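Local coordinates for protein 2-oxoglutarate-dependent dioxygenase DAO (Oryza sativa subsp. indica, PDB 6KUN) that probably catalyses the irreversible, iron- and 2-oxoglutarate-dependent oxidation of the auxin indole-3-acetic acid to inactive 2-oxoindole-3-acetic acid, at residues 170-178 / 281-292; 26-34 / 224-232. One frame throughout, in Å; residues are numbered along the deposited sequence. Where two conformers were deposited one is given.

Interaction 1: residues 170-178 / 281-292; sequences VQVHTDSGF and RRLRLSTGERAG. With IAC (1H-indol-3-ylacetic acid), chain H; AKG (2-oxoglutaric acid), chain G.
Thr174 carries OG1 between its backbone N and carbonyl carbon (chi1 58°), while the chain of Arg284 bends at chi3 (50°) and presents its guanidinium end-on to this residue. Arg284 NH1 donates to Thr174 OG1 at 3.0 Å, with the hydroxyl oxygen in the guanidinium plane. Arg284 NH2 donates to Thr174 O, also at 3.0 Å, but the carbonyl oxygen lies tilted out of that plane; a weak bond from NH1 reaches the same oxygen. Ser176 CB lies over one guanidinium face, offset toward its rim, and Arg290 CA over the centre of the opposite face, so the group is clasped from both sides and its rotation restrained. Asp217 completes the network, one carboxylate oxygen in a salt bridge with Arg284 NH1 and the other hydrogen-bonded to Thr174 OG1. The backbones also meet directly: Thr174 N donates to a lone pair of Arg290 O at 2.8 Å in a nearly straight bond (168°), and His173 CB packs 3.4 Å from that oxygen.

Arg281, Arg284, Arg290 and Ser176 line the indole-3-acetic acid site, where Ser176 OG, also hydrogen-bonded to Tyr277 OH, comes 3.1 Å from the indole N of the ligand; the modelled approaches of Arg281 and Arg290 to the ligand are too close and remain doubtful. His173 ND1 donates to Gln171 O at 2.9 Å, which steadies the ring with NE2 weakly bonded, at 3.5 Å, to O2 of 2-oxoglutarate. His173 and Asp175 form the His-X-Asp part of the predicted iron-binding facial triad, completed by His232.

The end of helix 277-287 and the loop after it thus lie against the chain leaving strand 168-173, which pairs with strand 232-235, while Asp175 and Ser176 bond through their backbones to the start of helix 217-222.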
loop_
_atom_site.group_PDB
_atom_site.type_symbol
_atom_site.label_atom_id
_atom_site.label_comp_id
_atom_site.label_asym_id
_atom_site.label_seq_id
_atom_site.Cartn_x
_atom_site.Cartn_y
_atom_site.Cartn_z
ATOM N N VAL B 170 -21.273 -2.911 -6.406
ATOM C CA VAL B 170 -22.124 -1.820 -6.863
ATOM C C VAL B 170 -22.561 -2.170 -8.279
ATOM O O VAL B 170 -21.744 -2.676 -9.064
ATOM C CB VAL B 170 -21.443 -0.418 -6.797
ATOM C CG1 VAL B 170 -19.997 -0.480 -6.293
ATOM C CG2 VAL B 170 -21.520 0.343 -8.139
ATOM N N GLN B 171 -23.847 -1.922 -8.590
ATOM C CA GLN B 171 -24.443 -2.293 -9.859
ATOM C C GLN B 171 -23.955 -1.375 -10.994
ATOM O O GLN B 171 -23.307 -0.344 -10.755
ATOM C CB GLN B 171 -25.972 -2.190 -9.820
ATOM C CG GLN B 171 -26.662 -2.423 -8.485
ATOM C CD GLN B 171 -27.985 -1.637 -8.381
ATOM O OE1 GLN B 171 -28.335 -0.864 -9.281
ATOM N NE2 GLN B 171 -28.708 -1.826 -7.280
ATOM N N VAL B 172 -24.343 -1.705 -12.236
ATOM C CA VAL B 172 -23.808 -1.018 -13.407
ATOM C C VAL B 172 -24.445 0.364 -13.566
ATOM O O VAL B 172 -25.659 0.482 -13.732
ATOM C CB VAL B 172 -24.027 -1.841 -14.688
ATOM C CG1 VAL B 172 -23.427 -1.042 -15.850
ATOM C CG2 VAL B 172 -23.413 -3.212 -14.593
ATOM N N HIS B 173 -23.606 1.387 -13.668
ATOM C CA HIS B 173 -24.098 2.737 -13.830
ATOM C C HIS B 173 -22.997 3.582 -14.441
ATOM O O HIS B 173 -21.837 3.169 -14.530
ATOM C CB HIS B 173 -24.499 3.329 -12.487
ATOM C CG HIS B 173 -23.332 3.502 -11.565
ATOM N ND1 HIS B 173 -22.596 2.436 -11.089
ATOM C CD2 HIS B 173 -22.740 4.610 -11.070
ATOM C CE1 HIS B 173 -21.624 2.877 -10.316
ATOM N NE2 HIS B 173 -21.693 4.192 -10.285
ATOM N N THR B 174 -23.376 4.793 -14.819
ATOM C CA THR B 174 -22.437 5.847 -15.182
ATOM C C THR B 174 -22.500 6.862 -14.048
ATOM O O THR B 174 -23.497 6.950 -13.356
ATOM C CB THR B 174 -22.776 6.524 -16.515
ATOM O OG1 THR B 174 -24.109 7.069 -16.456
ATOM C CG2 THR B 174 -22.620 5.562 -17.700
ATOM N N ASP B 175 -21.443 7.645 -13.904
ATOM C CA ASP B 175 -21.511 8.838 -13.082
ATOM C C ASP B 175 -22.269 9.913 -13.848
ATOM O O ASP B 175 -22.037 10.095 -15.043
ATOM C CB ASP B 175 -20.109 9.353 -12.750
ATOM C CG ASP B 175 -19.281 8.354 -11.970
ATOM O OD1 ASP B 175 -19.862 7.450 -11.335
ATOM O OD2 ASP B 175 -18.047 8.484 -11.987
ATOM N N SER B 176 -23.118 10.681 -13.147
ATOM C CA SER B 176 -23.899 11.712 -13.825
ATOM C C SER B 176 -23.029 12.895 -14.239
ATOM O O SER B 176 -23.348 13.591 -15.221
ATOM C CB SER B 176 -25.021 12.222 -12.907
ATOM O OG SER B 176 -24.481 12.749 -11.716
ATOM N N GLY B 177 -21.925 13.114 -13.517
ATOM C CA GLY B 177 -21.116 14.304 -13.648
ATOM C C GLY B 177 -20.138 14.284 -14.805
ATOM O O GLY B 177 -20.205 13.453 -15.711
ATOM N N PHE B 178 -19.168 15.192 -14.726
ATOM C CA PHE B 178 -18.214 15.416 -15.813
ATOM C C PHE B 178 -17.085 14.392 -15.819
ATOM O O PHE B 178 -16.893 13.658 -16.818
ATOM C CB PHE B 178 -17.691 16.875 -15.680
ATOM C CG PHE B 178 -16.803 17.329 -16.760
ATOM C CD1 PHE B 178 -17.300 17.555 -18.052
ATOM C CD2 PHE B 178 -15.454 17.565 -16.516
ATOM C CE1 PHE B 178 -16.450 17.972 -19.076
ATOM C CE2 PHE B 178 -14.589 17.932 -17.531
ATOM C CZ PHE B 178 -15.102 18.165 -18.817
ATOM N N ARG B 281 -29.951 15.275 -12.915
ATOM C CA ARG B 281 -29.974 14.369 -11.761
ATOM C C ARG B 281 -31.388 13.939 -11.391
ATOM O O ARG B 281 -31.635 12.760 -11.131
ATOM C CB ARG B 281 -29.310 15.039 -10.567
ATOM C CG ARG B 281 -27.821 15.130 -10.662
ATOM C CD ARG B 281 -27.213 15.681 -9.370
ATOM N NE ARG B 281 -27.479 14.846 -8.202
ATOM C CZ ARG B 281 -27.329 15.262 -6.944
ATOM N NH1 ARG B 281 -26.914 16.491 -6.717
ATOM N NH2 ARG B 281 -27.586 14.452 -5.938
ATOM N N ARG B 282 -32.320 14.900 -11.335
ATOM C CA ARG B 282 -33.725 14.583 -11.122
ATOM C C ARG B 282 -34.199 13.540 -12.117
ATOM O O ARG B 282 -34.853 12.555 -11.746
ATOM C CB ARG B 282 -34.583 15.835 -11.279
ATOM C CG ARG B 282 -34.354 16.920 -10.294
ATOM C CD ARG B 282 -35.360 18.068 -10.559
ATOM N NE ARG B 282 -36.749 17.611 -10.505
ATOM C CZ ARG B 282 -37.518 17.681 -9.423
ATOM N NH1 ARG B 282 -37.043 18.188 -8.295
ATOM N NH2 ARG B 282 -38.760 17.249 -9.445
ATOM N N LEU B 283 -33.895 13.765 -13.405
ATOM C CA LEU B 283 -34.350 12.869 -14.461
ATOM C C LEU B 283 -33.802 11.459 -14.279
ATOM O O LEU B 283 -34.517 10.487 -14.520
ATOM C CB LEU B 283 -33.950 13.431 -15.825
ATOM C CG LEU B 283 -34.514 12.746 -17.076
ATOM C CD1 LEU B 283 -35.990 12.988 -17.229
ATOM C CD2 LEU B 283 -33.741 13.214 -18.325
ATOM N N ARG B 284 -32.534 11.314 -13.878
ATOM C CA ARG B 284 -32.012 9.985 -13.565
ATOM C C ARG B 284 -32.793 9.379 -12.398
ATOM O O ARG B 284 -33.215 8.214 -12.446
ATOM C CB ARG B 284 -30.503 10.047 -13.236
ATOM C CG ARG B 284 -29.594 10.233 -14.490
ATOM C CD ARG B 284 -28.078 10.469 -14.156
ATOM N NE ARG B 284 -27.553 9.480 -13.216
ATOM C CZ ARG B 284 -26.604 8.563 -13.474
ATOM N NH1 ARG B 284 -26.043 8.489 -14.641
ATOM N NH2 ARG B 284 -26.225 7.742 -12.505
ATOM N N LEU B 285 -33.013 10.179 -11.349
ATOM C CA LEU B 285 -33.706 9.683 -10.152
ATOM C C LEU B 285 -35.140 9.264 -10.462
ATOM O O LEU B 285 -35.596 8.222 -9.983
ATOM C CB LEU B 285 -33.659 10.763 -9.068
ATOM C CG LEU B 285 -34.407 10.481 -7.764
ATOM C CD1 LEU B 285 -33.828 9.242 -7.088
ATOM C CD2 LEU B 285 -34.342 11.676 -6.818
ATOM N N SER B 286 -35.840 10.000 -11.327
ATOM C CA SER B 286 -37.242 9.651 -11.566
ATOM C C SER B 286 -37.417 8.553 -12.621
ATOM O O SER B 286 -38.363 7.774 -12.519
ATOM C CB SER B 286 -38.051 10.893 -11.966
ATOM O OG SER B 286 -37.771 11.325 -13.279
ATOM N N THR B 287 -36.525 8.458 -13.630
ATOM C CA THR B 287 -36.621 7.380 -14.611
ATOM C C THR B 287 -35.924 6.097 -14.161
ATOM O O THR B 287 -36.146 5.041 -14.758
ATOM C CB THR B 287 -35.993 7.751 -15.965
ATOM O OG1 THR B 287 -34.609 8.078 -15.769
ATOM C CG2 THR B 287 -36.729 8.916 -16.631
ATOM N N GLY B 288 -35.059 6.167 -13.146
ATOM C CA GLY B 288 -34.168 5.077 -12.813
ATOM C C GLY B 288 -33.108 4.782 -13.851
ATOM O O GLY B 288 -32.487 3.712 -13.813
ATOM N N GLU B 289 -32.898 5.666 -14.806
ATOM C CA GLU B 289 -31.924 5.442 -15.878
ATOM C C GLU B 289 -30.611 6.023 -15.378
ATOM O O GLU B 289 -30.408 7.245 -15.413
ATOM C CB GLU B 289 -32.390 6.074 -17.183
ATOM C CG GLU B 289 -33.669 5.405 -17.726
ATOM C CD GLU B 289 -34.243 6.038 -18.984
ATOM O OE1 GLU B 289 -33.937 7.202 -19.301
ATOM O OE2 GLU B 289 -35.023 5.344 -19.671
ATOM N N ARG B 290 -29.722 5.162 -14.890
ATOM C CA ARG B 290 -28.487 5.622 -14.258
ATOM C C ARG B 290 -27.219 5.264 -15.032
ATOM O O ARG B 290 -26.110 5.524 -14.567
ATOM C CB ARG B 290 -28.391 5.086 -12.827
ATOM C CG ARG B 290 -29.665 5.254 -12.014
ATOM C CD ARG B 290 -29.372 5.261 -10.523
ATOM N NE ARG B 290 -30.581 5.450 -9.728
ATOM C CZ ARG B 290 -31.050 6.635 -9.353
ATOM N NH1 ARG B 290 -32.160 6.712 -8.630
ATOM N NH2 ARG B 290 -30.411 7.744 -9.699
ATOM N N ALA B 291 -27.383 4.670 -16.208
ATOM C CA ALA B 291 -26.247 4.300 -17.031
ATOM C C ALA B 291 -26.179 5.142 -18.297
ATOM O O ALA B 291 -25.664 4.685 -19.318
ATOM C CB ALA B 291 -26.299 2.823 -17.390
ATOM N N GLY B 292 -26.672 6.367 -18.251
ATOM C CA GLY B 292 -26.619 7.265 -19.393
ATOM C C GLY B 292 -27.805 7.200 -20.331
ATOM O O GLY B 292 -27.913 8.052 -21.227
HETATM C C IAC H . -27.367 9.986 -9.770
HETATM C C1 IAC H . -27.372 10.103 -8.421
HETATM C C2 IAC H . -27.976 9.107 -7.613
HETATM C C3 IAC H . -28.555 8.010 -8.202
HETATM C C4 IAC H . -28.537 7.888 -9.580
HETATM C C5 IAC H . -27.969 8.878 -10.341
HETATM C C7 IAC H . -26.748 11.251 -8.110
HETATM C C8 IAC H . -26.343 11.874 -9.276
HETATM C C17 IAC H . -26.443 11.948 -6.788
HETATM C C18 IAC H . -25.209 11.394 -6.099
HETATM N N IAC H . -26.733 11.081 -10.309
HETATM O O2 IAC H . -25.209 11.329 -4.838
HETATM O O3 IAC H . -24.202 11.036 -6.769
HETATM C C1 AKG G . -18.055 5.105 -8.611
HETATM O O1 AKG G . -16.864 5.483 -8.637
HETATM O O2 AKG G . -19.001 5.880 -8.868
HETATM C C2 AKG G . -18.350 3.716 -8.269
HETATM O O5 AKG G . -18.947 3.004 -9.059
HETATM C C3 AKG G . -17.913 3.168 -6.931
HETATM C C4 AKG G . -16.510 3.668 -6.612
HETATM C C5 AKG G . -16.063 3.099 -5.286
HETATM O O3 AKG G . -15.115 2.283 -5.277
HETATM O O4 AKG G . -16.657 3.464 -4.249
#

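Interaction 2: residues 26-34 / 224-232; sequences DACARLGCF and NGRLHNVKH. With AKG (2-oxoglutaric acid), chain G.
His228 N donates to Cys28 O at 2.9 Å in a nearly straight bond (169°), and Gly32, with phi of 75° just past helix 18-30, lets its CA approach His228 O to 3.1 Å. A side chain on Gly32 would run into that oxygen and into Val230 CB. Cys28 CB and Leu227 CD2 pack tightly at 3.3 Å, with Val135 of helix 111-138 touching both residues, and Ala29 CB rests on Arg226 O. With CG anti to the backbone N (chi1 178°), the His228 ring turns its edge to the turn, CD2 lying 3.4 Å from Leu31 O in the ring plane. Val230 spreads its two methyls, CG2 to Leu31 O and CG1 to Gly32 O. Here the N-terminal helix-to-strand turn meets the jelly-roll core, for strand 33-37 joins the main sheet beside strand 211-215. Two residues on, His232 belongs to the predicted iron triad; its ND1 donates weakly to Val230 O, and NE2 bonds weakly to 2-oxoglutarate O2 at 3.3 Å. Replacing His232 with an alanine would probably leave that O2 without this partner and the predicted iron site one ligand short. Arg226 forms a salt bridge with Asp265.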
loop_
_atom_site.group_PDB
_atom_site.type_symbol
_atom_site.label_atom_id
_atom_site.label_comp_id
_atom_site.label_asym_id
_atom_site.label_seq_id
_atom_site.Cartn_x
_atom_site.Cartn_y
_atom_site.Cartn_z
ATOM N N ASP B 26 -7.799 9.795 -26.873
ATOM C CA ASP B 26 -8.221 8.520 -27.404
ATOM C C ASP B 26 -8.789 7.624 -26.318
ATOM O O ASP B 26 -9.805 6.944 -26.523
ATOM C CB ASP B 26 -7.034 7.850 -28.094
ATOM C CG ASP B 26 -7.443 6.656 -28.873
ATOM O OD1 ASP B 26 -8.126 6.844 -29.907
ATOM O OD2 ASP B 26 -7.107 5.537 -28.439
ATOM N N ALA B 27 -8.196 7.645 -25.139
ATOM C CA ALA B 27 -8.744 6.867 -24.029
ATOM C C ALA B 27 -10.115 7.388 -23.626
ATOM O O ALA B 27 -11.031 6.604 -23.401
ATOM C CB ALA B 27 -7.785 6.901 -22.844
ATOM N N CYS B 28 -10.270 8.701 -23.544
ATOM C CA CYS B 28 -11.560 9.286 -23.199
ATOM C C CYS B 28 -12.625 8.988 -24.260
ATOM O O CYS B 28 -13.799 8.753 -23.924
ATOM C CB CYS B 28 -11.397 10.799 -23.024
ATOM S SG CYS B 28 -10.482 11.265 -21.560
ATOM N N ALA B 29 -12.238 9.013 -25.542
ATOM C CA ALA B 29 -13.221 8.869 -26.600
ATOM C C ALA B 29 -13.652 7.414 -26.775
ATOM O O ALA B 29 -14.820 7.127 -27.045
ATOM C CB ALA B 29 -12.655 9.414 -27.911
ATOM N N ARG B 30 -12.716 6.485 -26.633
ATOM C CA ARG B 30 -13.022 5.105 -26.933
ATOM C C ARG B 30 -13.430 4.332 -25.704
ATOM O O ARG B 30 -14.261 3.440 -25.836
ATOM C CB ARG B 30 -11.820 4.425 -27.605
ATOM C CG ARG B 30 -11.626 4.880 -29.036
ATOM C CD ARG B 30 -10.200 4.771 -29.462
ATOM N NE ARG B 30 -9.611 3.494 -29.072
ATOM C CZ ARG B 30 -8.405 3.085 -29.457
ATOM N NH1 ARG B 30 -7.671 3.851 -30.258
ATOM N NH2 ARG B 30 -7.934 1.913 -29.050
ATOM N N LEU B 31 -12.847 4.623 -24.534
ATOM C CA LEU B 31 -13.109 3.894 -23.292
ATOM C C LEU B 31 -13.816 4.713 -22.220
ATOM O O LEU B 31 -14.577 4.150 -21.423
ATOM C CB LEU B 31 -11.790 3.404 -22.682
ATOM C CG LEU B 31 -11.732 2.035 -22.000
ATOM C CD1 LEU B 31 -10.511 1.947 -21.091
ATOM C CD2 LEU B 31 -12.927 1.652 -21.222
ATOM N N GLY B 32 -13.547 6.015 -22.135
ATOM C CA GLY B 32 -14.076 6.795 -21.023
ATOM C C GLY B 32 -13.391 6.583 -19.702
ATOM O O GLY B 32 -13.928 7.031 -18.680
ATOM N N CYS B 33 -12.217 5.949 -19.691
ATOM C CA CYS B 33 -11.554 5.510 -18.475
ATOM C C CYS B 33 -10.061 5.442 -18.746
ATOM O O CYS B 33 -9.645 5.015 -19.823
ATOM C CB CYS B 33 -12.012 4.119 -18.003
ATOM S SG CYS B 33 -11.277 3.513 -16.397
ATOM N N PHE B 34 -9.265 5.907 -17.800
ATOM C CA PHE B 34 -7.820 5.843 -17.909
ATOM C C PHE B 34 -7.202 5.985 -16.528
ATOM O O PHE B 34 -7.835 6.486 -15.588
ATOM C CB PHE B 34 -7.272 6.905 -18.872
ATOM C CG PHE B 34 -7.586 8.341 -18.507
ATOM C CD1 PHE B 34 -8.797 8.917 -18.850
ATOM C CD2 PHE B 34 -6.634 9.145 -17.887
ATOM C CE1 PHE B 34 -9.087 10.233 -18.558
ATOM C CE2 PHE B 34 -6.945 10.507 -17.581
ATOM C CZ PHE B 34 -8.160 11.025 -17.923
ATOM N N ASN B 224 -19.981 17.187 -26.668
ATOM C CA ASN B 224 -20.796 16.945 -27.844
ATOM C C ASN B 224 -20.669 15.529 -28.357
ATOM O O ASN B 224 -20.588 15.312 -29.558
ATOM C CB ASN B 224 -20.481 17.916 -28.973
ATOM C CG ASN B 224 -21.592 17.948 -29.985
ATOM O OD1 ASN B 224 -22.754 17.999 -29.621
ATOM N ND2 ASN B 224 -21.236 17.808 -31.251
ATOM N N GLY B 225 -20.616 14.571 -27.452
ATOM C CA GLY B 225 -20.518 13.183 -27.843
ATOM C C GLY B 225 -19.115 12.647 -28.017
ATOM O O GLY B 225 -18.965 11.457 -28.285
ATOM N N ARG B 226 -18.088 13.472 -27.861
ATOM C CA ARG B 226 -16.731 13.042 -28.159
ATOM C C ARG B 226 -16.062 12.262 -27.032
ATOM O O ARG B 226 -15.106 11.506 -27.275
ATOM C CB ARG B 226 -15.892 14.274 -28.509
ATOM C CG ARG B 226 -16.282 14.903 -29.821
ATOM C CD ARG B 226 -15.602 16.227 -30.047
ATOM N NE ARG B 226 -16.084 16.797 -31.309
ATOM C CZ ARG B 226 -15.680 16.371 -32.508
ATOM N NH1 ARG B 226 -14.791 15.393 -32.589
ATOM N NH2 ARG B 226 -16.166 16.925 -33.610
ATOM N N LEU B 227 -16.505 12.406 -25.819
ATOM C CA LEU B 227 -15.924 11.658 -24.690
ATOM C C LEU B 227 -16.972 10.689 -24.169
ATOM O O LEU B 227 -18.121 11.092 -23.926
ATOM C CB LEU B 227 -15.474 12.589 -23.579
ATOM C CG LEU B 227 -14.521 13.737 -23.892
ATOM C CD1 LEU B 227 -14.316 14.582 -22.662
ATOM C CD2 LEU B 227 -13.222 13.235 -24.401
ATOM N N HIS B 228 -16.569 9.436 -23.996
ATOM C CA HIS B 228 -17.480 8.353 -23.677
ATOM C C HIS B 228 -17.778 8.320 -22.179
ATOM O O HIS B 228 -16.857 8.217 -21.363
ATOM C CB HIS B 228 -16.861 7.010 -24.080
ATOM C CG HIS B 228 -17.719 5.826 -23.752
ATOM N ND1 HIS B 228 -18.977 5.653 -24.297
ATOM C CD2 HIS B 228 -17.520 4.774 -22.919
ATOM C CE1 HIS B 228 -19.504 4.531 -23.827
ATOM N NE2 HIS B 228 -18.634 3.968 -23.004
ATOM N N ASN B 229 -19.064 8.342 -21.828
ATOM C CA ASN B 229 -19.474 8.179 -20.437
ATOM C C ASN B 229 -19.473 6.683 -20.115
ATOM O O ASN B 229 -20.313 5.919 -20.603
ATOM C CB ASN B 229 -20.828 8.818 -20.174
ATOM C CG ASN B 229 -21.872 8.449 -21.180
ATOM O OD1 ASN B 229 -21.580 8.234 -22.374
ATOM N ND2 ASN B 229 -23.115 8.395 -20.729
ATOM N N VAL B 230 -18.509 6.264 -19.296
ATOM C CA VAL B 230 -18.170 4.854 -19.186
ATOM C C VAL B 230 -19.106 4.168 -18.201
ATOM O O VAL B 230 -19.365 4.669 -17.110
ATOM C CB VAL B 230 -16.690 4.706 -18.785
ATOM C CG1 VAL B 230 -16.367 5.420 -17.420
ATOM C CG2 VAL B 230 -16.320 3.247 -18.718
ATOM N N LYS B 231 -19.637 3.013 -18.594
ATOM C CA LYS B 231 -20.400 2.193 -17.677
ATOM C C LYS B 231 -19.424 1.407 -16.819
ATOM O O LYS B 231 -18.431 0.873 -17.338
ATOM C CB LYS B 231 -21.352 1.256 -18.393
ATOM C CG LYS B 231 -22.436 1.956 -19.203
ATOM C CD LYS B 231 -23.389 0.907 -19.793
ATOM C CE LYS B 231 -24.561 1.550 -20.543
ATOM N NZ LYS B 231 -25.447 0.517 -21.150
ATOM N N HIS B 232 -19.712 1.367 -15.508
ATOM C CA HIS B 232 -18.839 0.679 -14.585
ATOM C C HIS B 232 -19.632 0.069 -13.443
ATOM O O HIS B 232 -20.768 0.456 -13.147
ATOM C CB HIS B 232 -17.715 1.579 -14.024
ATOM C CG HIS B 232 -18.200 2.787 -13.277
ATOM N ND1 HIS B 232 -18.658 3.919 -13.909
ATOM C CD2 HIS B 232 -18.255 3.055 -11.953
ATOM C CE1 HIS B 232 -18.998 4.821 -13.010
ATOM N NE2 HIS B 232 -18.759 4.325 -11.815
HETATM C C1 AKG G . -18.055 5.105 -8.611
HETATM O O1 AKG G . -16.864 5.483 -8.637
HETATM O O2 AKG G . -19.001 5.880 -8.868
HETATM C C2 AKG G . -18.350 3.716 -8.269
HETATM O O5 AKG G . -18.947 3.004 -9.059
HETATM C C3 AKG G . -17.913 3.168 -6.931
HETATM C C4 AKG G . -16.510 3.668 -6.612
HETATM C C5 AKG G . -16.063 3.099 -5.286
HETATM O O3 AKG G . -15.115 2.283 -5.277
HETATM O O4 AKG G . -16.657 3.464 -4.249
#

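In the fold
The two contacts lie about 16 Å apart between centres and meet at the active site: His173 O and His232 N, 3.0 Å apart, probably share a hydrogen bond between strands 168-173 and 232-235 of one sheet, and both contacts touch 2-oxoglutarate. Interaction 1 is partly buried and polar, an arginine-rich lining of the auxin pocket built on helix 277-287 and the loop after it. Interaction 2 is more deeply buried and relies mainly on small apolar groups packed against carbonyl oxygens, joining the N-terminal helix to the core. Asp217 ties them as well, since besides its partners in interaction 1 it accepts from Asn229 ND2 in the 224-232 loop.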